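PDB 3WLA: oxidized polyvinyl alcohol hydrolase from Sphingopyxis, which hydrolyses beta-diketones such as 4,6-nonanedione and carries out the second step of polyvinyl alcohol breakdown by cleaving the oxidized polymer. Local coordinates for residues A131-D134 against V135-L138; T260-A263 against S264-Y267; N296-A299 against L300-A304. All coordinates share one frame; numbering follows the deposited sequence.

Contact 1 of 3, residues A131-D134 against V135-L138; sequences AGDD and VRFL
Asp-133 and Arg-136, three residues apart on the first turn of helix 133-145, form a salt bridge with Asp-133 OD1 2.9 Å from Arg-136 NH2. The oxygen lies at the edge of the guanidinium, close to its plane, but the nitrogen meets the carboxylate on its anti side, and the two planes stand 77° apart. A bend at the third torsion of Arg-136 (chi3 -59°) folds the chain back over the helix start, where Gly-132 O sits 3.5 Å above the centre of the guanidinium in Arg-136. That carbonyl belongs to the N-cap residue, whose backbone, with phi at 99°, would jam a CB against the preceding carbonyl oxygen. It also takes a weak hydrogen bond from Arg-136 N. A water closes the same end, donating to Ala-131 O and accepting from Val-135 N, while Ala-131 CB packs 3.8 Å from Val-135 CB. The regular helical ladder then starts, with Phe-137 N bonded to Asp-133 O and Leu-138 N to Asp-134 O, each at 3.0 Å.

Further charges flank the salt bridge: Arg-136 also pairs with Asp-130 and Asp-29, and Asp-133 OD2 with Lys-31. Asp-134 turns elsewhere, to Arg-33 and the backbone N of Asn-115. In this alpha/beta-hydrolase the helix start lies between helix 163-174 and strands 31-38 and 81-85: Val-135 leans on Met-167 and Arg-170 of the helix, while Phe-137 touches Arg-33 and Phe-35 of strand 31-38 and Pro-85 of strand 81-85.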
ATOM      1  N   ALA A 131       6.738  11.239  -8.381  1.00 29.69           N
ATOM      2  CA  ALA A 131       6.056  10.312  -7.477  1.00 29.36           C
ATOM      3  C   ALA A 131       4.544  10.629  -7.338  1.00 28.07           C
ATOM      4  O   ALA A 131       3.702   9.745  -7.109  1.00 27.45           O
ATOM      5  CB  ALA A 131       6.737  10.353  -6.068  1.00 30.70           C
ATOM      6  N   GLY A 132       4.208  11.894  -7.477  1.00 24.90           N
ATOM      7  CA  GLY A 132       2.827  12.272  -7.309  1.00 26.35           C
ATOM      8  C   GLY A 132       2.493  12.852  -5.936  1.00 26.00           C
ATOM      9  O   GLY A 132       3.210  12.598  -4.948  1.00 25.52           O
ATOM     10  N   ASP A 133       1.395  13.604  -5.870  1.00 25.70           N
ATOM     11  CA  ASP A 133       0.982  14.242  -4.630  1.00 27.50           C
ATOM     12  C   ASP A 133       0.696  13.312  -3.459  1.00 28.15           C
ATOM     13  O   ASP A 133       0.924  13.664  -2.293  1.00 26.44           O
ATOM     14  CB  ASP A 133      -0.264  15.099  -4.859  1.00 28.11           C
ATOM     15  CG  ASP A 133       0.047  16.394  -5.568  1.00 29.56           C
ATOM     16  OD1 ASP A 133       1.256  16.716  -5.727  1.00 31.54           O
ATOM     17  OD2 ASP A 133      -0.918  17.081  -5.927  1.00 28.02           O
ATOM     18  N   ASP A 134       0.155  12.124  -3.748  1.00 27.31           N
ATOM     19  CA  ASP A 134      -0.140  11.234  -2.629  1.00 27.15           C
ATOM     20  C   ASP A 134       1.112  10.635  -2.014  1.00 25.29           C
ATOM     21  O   ASP A 134       1.213  10.485  -0.794  1.00 25.31           O
ATOM     22  CB  ASP A 134      -1.130  10.140  -3.043  1.00 26.33           C
ATOM     23  CG  ASP A 134      -2.548  10.660  -3.126  1.00 27.68           C
ATOM     24  OD1 ASP A 134      -2.875  11.619  -2.396  1.00 26.37           O
ATOM     25  OD2 ASP A 134      -3.360  10.107  -3.898  1.00 28.25           O
ATOM     26  N   VAL A 135       2.087  10.287  -2.829  1.00 25.69           N
ATOM     27  CA  VAL A 135       3.295   9.748  -2.220  1.00 24.63           C
ATOM     28  C   VAL A 135       3.916  10.791  -1.266  1.00 26.38           C
ATOM     29  O   VAL A 135       4.405  10.446  -0.199  1.00 25.63           O
ATOM     30  CB  VAL A 135       4.352   9.356  -3.280  1.00 24.58           C
ATOM     31  CG1 VAL A 135       5.698   9.032  -2.581  1.00 25.53           C
ATOM     32  CG2 VAL A 135       3.895   8.121  -4.075  1.00 22.63           C
ATOM     33  N   ARG A 136       3.861  12.074  -1.646  1.00 26.99           N
ATOM     34  CA  ARG A 136       4.468  13.130  -0.833  1.00 27.67           C
ATOM     35  C   ARG A 136       3.664  13.419   0.423  1.00 26.52           C
ATOM     36  O   ARG A 136       4.228  13.684   1.489  1.00 26.91           O
ATOM     37  CB  ARG A 136       4.655  14.402  -1.671  1.00 26.67           C
ATOM     38  CG  ARG A 136       5.904  14.300  -2.596  1.00 26.95           C
ATOM     39  CD  ARG A 136       6.098  15.526  -3.486  1.00 29.08           C
ATOM     40  NE  ARG A 136       4.979  15.811  -4.390  1.00 29.55           N
ATOM     41  CZ  ARG A 136       4.976  15.487  -5.684  1.00 28.71           C
ATOM     42  NH1 ARG A 136       6.025  14.852  -6.238  1.00 28.40           N
ATOM     43  NH2 ARG A 136       3.927  15.816  -6.427  1.00 30.69           N
ATOM     44  N   PHE A 137       2.350  13.371   0.279  1.00 25.20           N
ATOM     45  CA  PHE A 137       1.468  13.585   1.404  1.00 26.38           C
ATOM     46  C   PHE A 137       1.712  12.543   2.495  1.00 26.42           C
ATOM     47  O   PHE A 137       1.913  12.905   3.696  1.00 27.40           O
ATOM     48  CB  PHE A 137       0.014  13.508   0.967  1.00 25.71           C
ATOM     49  CG  PHE A 137      -0.950  13.486   2.125  1.00 26.88           C
ATOM     50  CD1 PHE A 137      -0.842  14.442   3.150  1.00 26.80           C
ATOM     51  CD2 PHE A 137      -1.984  12.527   2.198  1.00 27.07           C
ATOM     52  CE1 PHE A 137      -1.735  14.462   4.232  1.00 24.42           C
ATOM     53  CE2 PHE A 137      -2.890  12.542   3.281  1.00 27.69           C
ATOM     54  CZ  PHE A 137      -2.760  13.514   4.300  1.00 26.13           C
ATOM     55  N   LEU A 138       1.679  11.255   2.106  1.00 24.74           N
ATOM     56  CA  LEU A 138       1.871  10.195   3.068  1.00 24.81           C
ATOM     57  C   LEU A 138       3.164  10.424   3.856  1.00 24.98           C
ATOM     58  O   LEU A 138       3.158  10.309   5.073  1.00 26.64           O
ATOM     59  CB  LEU A 138       1.895   8.806   2.363  1.00 21.87           C
ATOM     60  CG  LEU A 138       0.555   8.530   1.647  1.00 21.66           C
ATOM     61  CD1 LEU A 138       0.753   7.380   0.733  1.00 23.38           C
ATOM     62  CD2 LEU A 138      -0.646   8.360   2.623  1.00 19.59           C
TER
HETATM   63  O   HOH W   1       1.082   9.924  -5.655  1.00 17.98           O

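Contact 2 of 3, residues T260-A263 against S264-Y267; sequences TTQA and SSNY
Gln-262 leaves the helix with CG opposite its backbone N (chi1 177°) and bends at chi2 (74°), which carries its amide alongside the helix to Asn-266, one turn on. There Gln-262 NE2 donates to Asn-266 OD1 at 2.9 Å, the acceptor near the plane of the glutamine amide but the donor above the plane of the asparagine carbonyl. The amides are inclined 35° to each other. Ser-265 sets OG between its backbone N and carbonyl carbon, from where Ser-265 OG donates to Gln-262 O at 2.9 Å. That carbonyl oxygen therefore holds two donors, because Asn-266 N also reaches it at 2.9 Å. Ser-265 is assigned by similarity to the charge relay system, and its OG is hydrogen-bonded to Phe-331 N as well. The buried polar groups are met from the C-terminal region and a nearby loop: Gln-262 NE2 by Phe-331 O, Asn-266 OD1 by Arg-330, and Asn-266 ND2 by Pro-212 O and Lys-214 O. Helix 257-269 follows directly on strand 253-256 and precedes strand 274-280 in the chain; its Thr-261 and Ser-264 rest on Thr-236 of strand 232-238, a member of the main sheet.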
ATOM      1  N   THR A 260      -1.206  -9.377 -10.851  1.00 27.12           N
ATOM      2  CA  THR A 260      -0.606  -8.213 -10.233  1.00 26.90           C
ATOM      3  C   THR A 260       0.185  -8.512  -8.994  1.00 25.47           C
ATOM      4  O   THR A 260       1.189  -7.838  -8.754  1.00 26.37           O
ATOM      5  CB  THR A 260      -1.634  -7.117  -9.859  1.00 25.41           C
ATOM      6  OG1 THR A 260      -2.423  -7.577  -8.765  1.00 24.26           O
ATOM      7  CG2 THR A 260      -2.502  -6.808 -11.031  1.00 26.56           C
ATOM      8  N   THR A 261      -0.241  -9.468  -8.182  1.00 25.88           N
ATOM      9  CA  THR A 261       0.557  -9.764  -6.981  1.00 24.95           C
ATOM     10  C   THR A 261       1.726 -10.683  -7.394  1.00 27.13           C
ATOM     11  O   THR A 261       2.758 -10.757  -6.704  1.00 23.67           O
ATOM     12  CB  THR A 261      -0.281 -10.395  -5.882  1.00 26.11           C
ATOM     13  OG1 THR A 261      -0.930 -11.568  -6.397  1.00 25.48           O
ATOM     14  CG2 THR A 261      -1.377  -9.392  -5.403  1.00 22.64           C
ATOM     15  N   GLN A 262       1.588 -11.357  -8.542  1.00 27.34           N
ATOM     16  CA  GLN A 262       2.720 -12.169  -9.000  1.00 28.42           C
ATOM     17  C   GLN A 262       3.815 -11.188  -9.463  1.00 27.96           C
ATOM     18  O   GLN A 262       4.976 -11.288  -9.055  1.00 29.01           O
ATOM     19  CB  GLN A 262       2.349 -13.056 -10.194  1.00 27.95           C
ATOM     20  CG  GLN A 262       3.602 -13.828 -10.694  1.00 27.07           C
ATOM     21  CD  GLN A 262       3.928 -14.918  -9.740  1.00 27.17           C
ATOM     22  OE1 GLN A 262       3.123 -15.839  -9.548  1.00 29.29           O
ATOM     23  NE2 GLN A 262       5.086 -14.828  -9.090  1.00 27.57           N
ATOM     24  N   ALA A 263       3.427 -10.244 -10.314  1.00 27.73           N
ATOM     25  CA  ALA A 263       4.358  -9.283 -10.848  1.00 26.44           C
ATOM     26  C   ALA A 263       5.038  -8.498  -9.729  1.00 27.61           C
ATOM     27  O   ALA A 263       6.243  -8.322  -9.747  1.00 25.35           O
ATOM     28  CB  ALA A 263       3.655  -8.356 -11.777  1.00 25.99           C
ATOM     29  N   SER A 264       4.268  -8.005  -8.756  1.00 26.33           N
ATOM     30  CA  SER A 264       4.893  -7.277  -7.682  1.00 26.81           C
ATOM     31  C   SER A 264       5.818  -8.196  -6.907  1.00 27.62           C
ATOM     32  O   SER A 264       6.937  -7.784  -6.587  1.00 28.41           O
ATOM     33  CB  SER A 264       3.837  -6.640  -6.729  1.00 28.20           C
ATOM     34  OG  SER A 264       3.145  -7.640  -5.989  1.00 27.16           O
ATOM     35  N   SER A 265       5.401  -9.438  -6.619  1.00 28.48           N
ATOM     36  CA  SER A 265       6.267 -10.305  -5.834  1.00 29.21           C
ATOM     37  C   SER A 265       7.598 -10.566  -6.574  1.00 30.80           C
ATOM     38  O   SER A 265       8.655 -10.656  -5.945  1.00 31.33           O
ATOM     39  CB  SER A 265       5.591 -11.644  -5.460  1.00 29.04           C
ATOM     40  OG  SER A 265       5.540 -12.583  -6.534  1.00 29.90           O
ATOM     41  N   ASN A 266       7.534 -10.689  -7.895  1.00 31.01           N
ATOM     42  CA  ASN A 266       8.710 -10.958  -8.713  1.00 31.15           C
ATOM     43  C   ASN A 266       9.732  -9.819  -8.608  1.00 30.95           C
ATOM     44  O   ASN A 266      10.945 -10.055  -8.405  1.00 31.57           O
ATOM     45  CB  ASN A 266       8.310 -11.121 -10.174  1.00 30.16           C
ATOM     46  CG  ASN A 266       7.605 -12.454 -10.456  1.00 27.66           C
ATOM     47  OD1 ASN A 266       7.544 -13.366  -9.614  1.00 26.95           O
ATOM     48  ND2 ASN A 266       7.103 -12.576 -11.676  1.00 30.54           N
ATOM     49  N   TYR A 267       9.244  -8.604  -8.764  1.00 28.42           N
ATOM     50  CA  TYR A 267      10.091  -7.428  -8.682  1.00 27.60           C
ATOM     51  C   TYR A 267      10.786  -7.241  -7.319  1.00 27.62           C
ATOM     52  O   TYR A 267      12.020  -7.110  -7.252  1.00 25.65           O
ATOM     53  CB  TYR A 267       9.278  -6.167  -8.986  1.00 26.97           C
ATOM     54  CG  TYR A 267      10.089  -4.935  -8.760  1.00 28.00           C
ATOM     55  CD1 TYR A 267      10.974  -4.477  -9.738  1.00 27.34           C
ATOM     56  CD2 TYR A 267      10.055  -4.270  -7.530  1.00 28.48           C
ATOM     57  CE1 TYR A 267      11.829  -3.369  -9.497  1.00 30.78           C
ATOM     58  CE2 TYR A 267      10.904  -3.159  -7.260  1.00 30.32           C
ATOM     59  CZ  TYR A 267      11.788  -2.714  -8.250  1.00 30.93           C
ATOM     60  OH  TYR A 267      12.601  -1.623  -7.997  1.00 31.81           O
TER

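Contact 3 of 3, residues N296-A299 against L300-A304; sequences NLWA and LNTMA
Asn-296 O accepts from Leu-300 N at 3.0 Å, an i to i+4 rung of helix 292-304, one of the alpha-helices of this alpha/beta-hydrolase fold. The amide of Asn-296 itself is spent outside the helix, its OD1 taking the indole N-H of Trp-287. Next along, Leu-297 O is hydrogen-bonded by Asn-301 N, and the two side chains lie across each other: Leu-297 CG and CD1 both come to 3.6 Å from Asn-301 ND2. The polar end of Asn-301 has its partner beyond the helix, through OD1 to the hydroxyl of Tyr-80.

At Trp-298 the carbonyl oxygen is gripped by two donors of one residue: Thr-302 N at 2.9 Å from Trp-298 O, and Thr-302 OG1 at 2.8 Å from Trp-298 O. They come from opposite faces of the carbonyl plane, the hydroxyl standing 40° out of it. Thr-302 can do this because OG1 is turned beside its own backbone N (chi1 -67°). Thr-302 OG1 also lies 3.3 Å above the Trp-298 indole plane, off-centre, nearest Trp-298 CE2, so the ring covers the hydroxyl from one side while its NE1 donates to Thr-318 OG1. With an alanine in place of Trp-298, the indole face and its N-H are gone, which is likely to open a gap beside the Thr-302 hydroxyl and leave the Thr-318 hydroxyl without this donor. On the inner side, Thr-302 and Met-303 both touch Ile-235 of strand 232-238.

Ala-299 O closes the series, accepting from Met-303 N at 3.0 Å. The methionine chain then bends at chi3 (-71°), bringing Met-303 CE back to 3.7 Å from that same Ala-299 O.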
ATOM      1  N   ASN A 296      -3.531  -9.192  11.134  1.00 23.87           N
ATOM      2  CA  ASN A 296      -2.993  -7.847  11.107  1.00 23.79           C
ATOM      3  C   ASN A 296      -1.800  -7.716  12.068  1.00 23.98           C
ATOM      4  O   ASN A 296      -0.770  -7.154  11.710  1.00 22.34           O
ATOM      5  CB  ASN A 296      -4.035  -6.814  11.526  1.00 23.41           C
ATOM      6  CG  ASN A 296      -5.176  -6.635  10.498  1.00 25.17           C
ATOM      7  OD1 ASN A 296      -5.067  -6.980   9.331  1.00 23.88           O
ATOM      8  ND2 ASN A 296      -6.273  -6.085  10.971  1.00 22.86           N
ATOM      9  N   LEU A 297      -1.963  -8.210  13.287  1.00 24.41           N
ATOM     10  CA  LEU A 297      -0.896  -8.115  14.291  1.00 26.19           C
ATOM     11  C   LEU A 297       0.316  -8.995  13.909  1.00 25.73           C
ATOM     12  O   LEU A 297       1.440  -8.602  14.145  1.00 23.34           O
ATOM     13  CB  LEU A 297      -1.383  -8.543  15.652  1.00 26.13           C
ATOM     14  CG  LEU A 297      -0.308  -8.542  16.748  1.00 26.92           C
ATOM     15  CD1 LEU A 297       0.194  -7.090  17.018  1.00 22.55           C
ATOM     16  CD2 LEU A 297      -0.964  -9.139  18.031  1.00 24.64           C
ATOM     17  N   TRP A 298       0.064 -10.153  13.307  1.00 26.04           N
ATOM     18  CA  TRP A 298       1.128 -11.013  12.865  1.00 25.78           C
ATOM     19  C   TRP A 298       1.902 -10.301  11.804  1.00 25.74           C
ATOM     20  O   TRP A 298       3.145 -10.250  11.851  1.00 25.36           O
ATOM     21  CB  TRP A 298       0.586 -12.315  12.270  1.00 27.46           C
ATOM     22  CG  TRP A 298       1.682 -13.116  11.582  1.00 27.49           C
ATOM     23  CD1 TRP A 298       2.649 -13.911  12.188  1.00 28.83           C
ATOM     24  CD2 TRP A 298       1.996 -13.099  10.187  1.00 27.11           C
ATOM     25  NE1 TRP A 298       3.525 -14.373  11.235  1.00 29.10           N
ATOM     26  CE2 TRP A 298       3.153 -13.888  10.004  1.00 27.84           C
ATOM     27  CE3 TRP A 298       1.413 -12.489   9.069  1.00 26.89           C
ATOM     28  CZ2 TRP A 298       3.742 -14.076   8.737  1.00 28.06           C
ATOM     29  CZ3 TRP A 298       1.999 -12.678   7.805  1.00 26.68           C
ATOM     30  CH2 TRP A 298       3.150 -13.461   7.653  1.00 27.88           C
ATOM     31  N   ALA A 299       1.187  -9.722  10.844  1.00 23.92           N
ATOM     32  CA  ALA A 299       1.858  -9.059   9.732  1.00 23.36           C
ATOM     33  C   ALA A 299       2.698  -7.858  10.205  1.00 24.58           C
ATOM     34  O   ALA A 299       3.861  -7.685   9.783  1.00 23.21           O
ATOM     35  CB  ALA A 299       0.821  -8.592   8.681  1.00 22.16           C
ATOM     36  N   LEU A 300       2.123  -7.033  11.073  1.00 23.81           N
ATOM     37  CA  LEU A 300       2.874  -5.865  11.535  1.00 25.39           C
ATOM     38  C   LEU A 300       4.058  -6.266  12.403  1.00 24.72           C
ATOM     39  O   LEU A 300       5.126  -5.686  12.249  1.00 25.21           O
ATOM     40  CB  LEU A 300       1.997  -4.833  12.267  1.00 24.15           C
ATOM     41  CG  LEU A 300       1.334  -3.710  11.433  1.00 26.12           C
ATOM     42  CD1 LEU A 300       2.369  -2.613  11.019  1.00 26.24           C
ATOM     43  CD2 LEU A 300       0.663  -4.322  10.221  1.00 26.22           C
ATOM     44  N   ASN A 301       3.881  -7.215  13.324  1.00 25.81           N
ATOM     45  CA  ASN A 301       5.037  -7.661  14.136  1.00 25.27           C
ATOM     46  C   ASN A 301       6.120  -8.255  13.223  1.00 26.01           C
ATOM     47  O   ASN A 301       7.316  -8.107  13.507  1.00 24.94           O
ATOM     48  CB  ASN A 301       4.640  -8.713  15.168  1.00 25.89           C
ATOM     49  CG  ASN A 301       3.923  -8.136  16.329  1.00 23.87           C
ATOM     50  OD1 ASN A 301       4.001  -6.925  16.616  1.00 25.51           O
ATOM     51  ND2 ASN A 301       3.226  -8.997  17.049  1.00 24.78           N
ATOM     52  N   THR A 302       5.717  -8.943  12.142  1.00 25.82           N
ATOM     53  CA  THR A 302       6.683  -9.518  11.210  1.00 25.43           C
ATOM     54  C   THR A 302       7.481  -8.354  10.547  1.00 26.34           C
ATOM     55  O   THR A 302       8.715  -8.403  10.431  1.00 24.51           O
ATOM     56  CB  THR A 302       5.968 -10.361  10.111  1.00 25.84           C
ATOM     57  OG1 THR A 302       5.371 -11.514  10.716  1.00 25.38           O
ATOM     58  CG2 THR A 302       6.931 -10.829   9.028  1.00 26.46           C
ATOM     59  N   MET A 303       6.784  -7.298  10.121  1.00 24.52           N
ATOM     60  CA  MET A 303       7.508  -6.186   9.533  1.00 25.42           C
ATOM     61  C   MET A 303       8.352  -5.471  10.619  1.00 24.99           C
ATOM     62  O   MET A 303       9.495  -5.043  10.389  1.00 24.76           O
ATOM     63  CB  MET A 303       6.522  -5.224   8.853  1.00 25.01           C
ATOM     64  CG  MET A 303       5.856  -5.856   7.598  1.00 25.33           C
ATOM     65  SD  MET A 303       4.858  -4.680   6.708  1.00 28.83           S
ATOM     66  CE  MET A 303       3.544  -4.518   7.825  1.00 26.89           C
ATOM     67  N   ALA A 304       7.811  -5.371  11.814  1.00 25.07           N
ATOM     68  CA  ALA A 304       8.542  -4.675  12.862  1.00 25.47           C
ATOM     69  C   ALA A 304       9.797  -5.450  13.263  1.00 28.00           C
ATOM     70  O   ALA A 304      10.688  -4.900  13.899  1.00 26.94           O
ATOM     71  CB  ALA A 304       7.667  -4.493  14.049  1.00 26.55           C
TER

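Overall arrangement
The three contacts follow one another along the chain, contact 1 at the start of helix 133-145, contacts 2 and 3 inside helices 257-269 and 292-304. They form a wide triangle. The centres of contacts 1 and 2 are about 22 Å apart, those of contacts 2 and 3 about 21 Å, and those of contacts 1 and 3 about 24 Å; none touches another. Contacts 1 and 3 lie on opposite sides of the chain's centre. The main mixed sheet links all three: contact 1 packs on strands 31-38 and 81-85, whereas contacts 2 and 3 both meet strand 232-238. Contact 2 alone holds a residue thought, by similarity, to be in the charge relay system; contacts 1 and 3 lie away from the annotated sites.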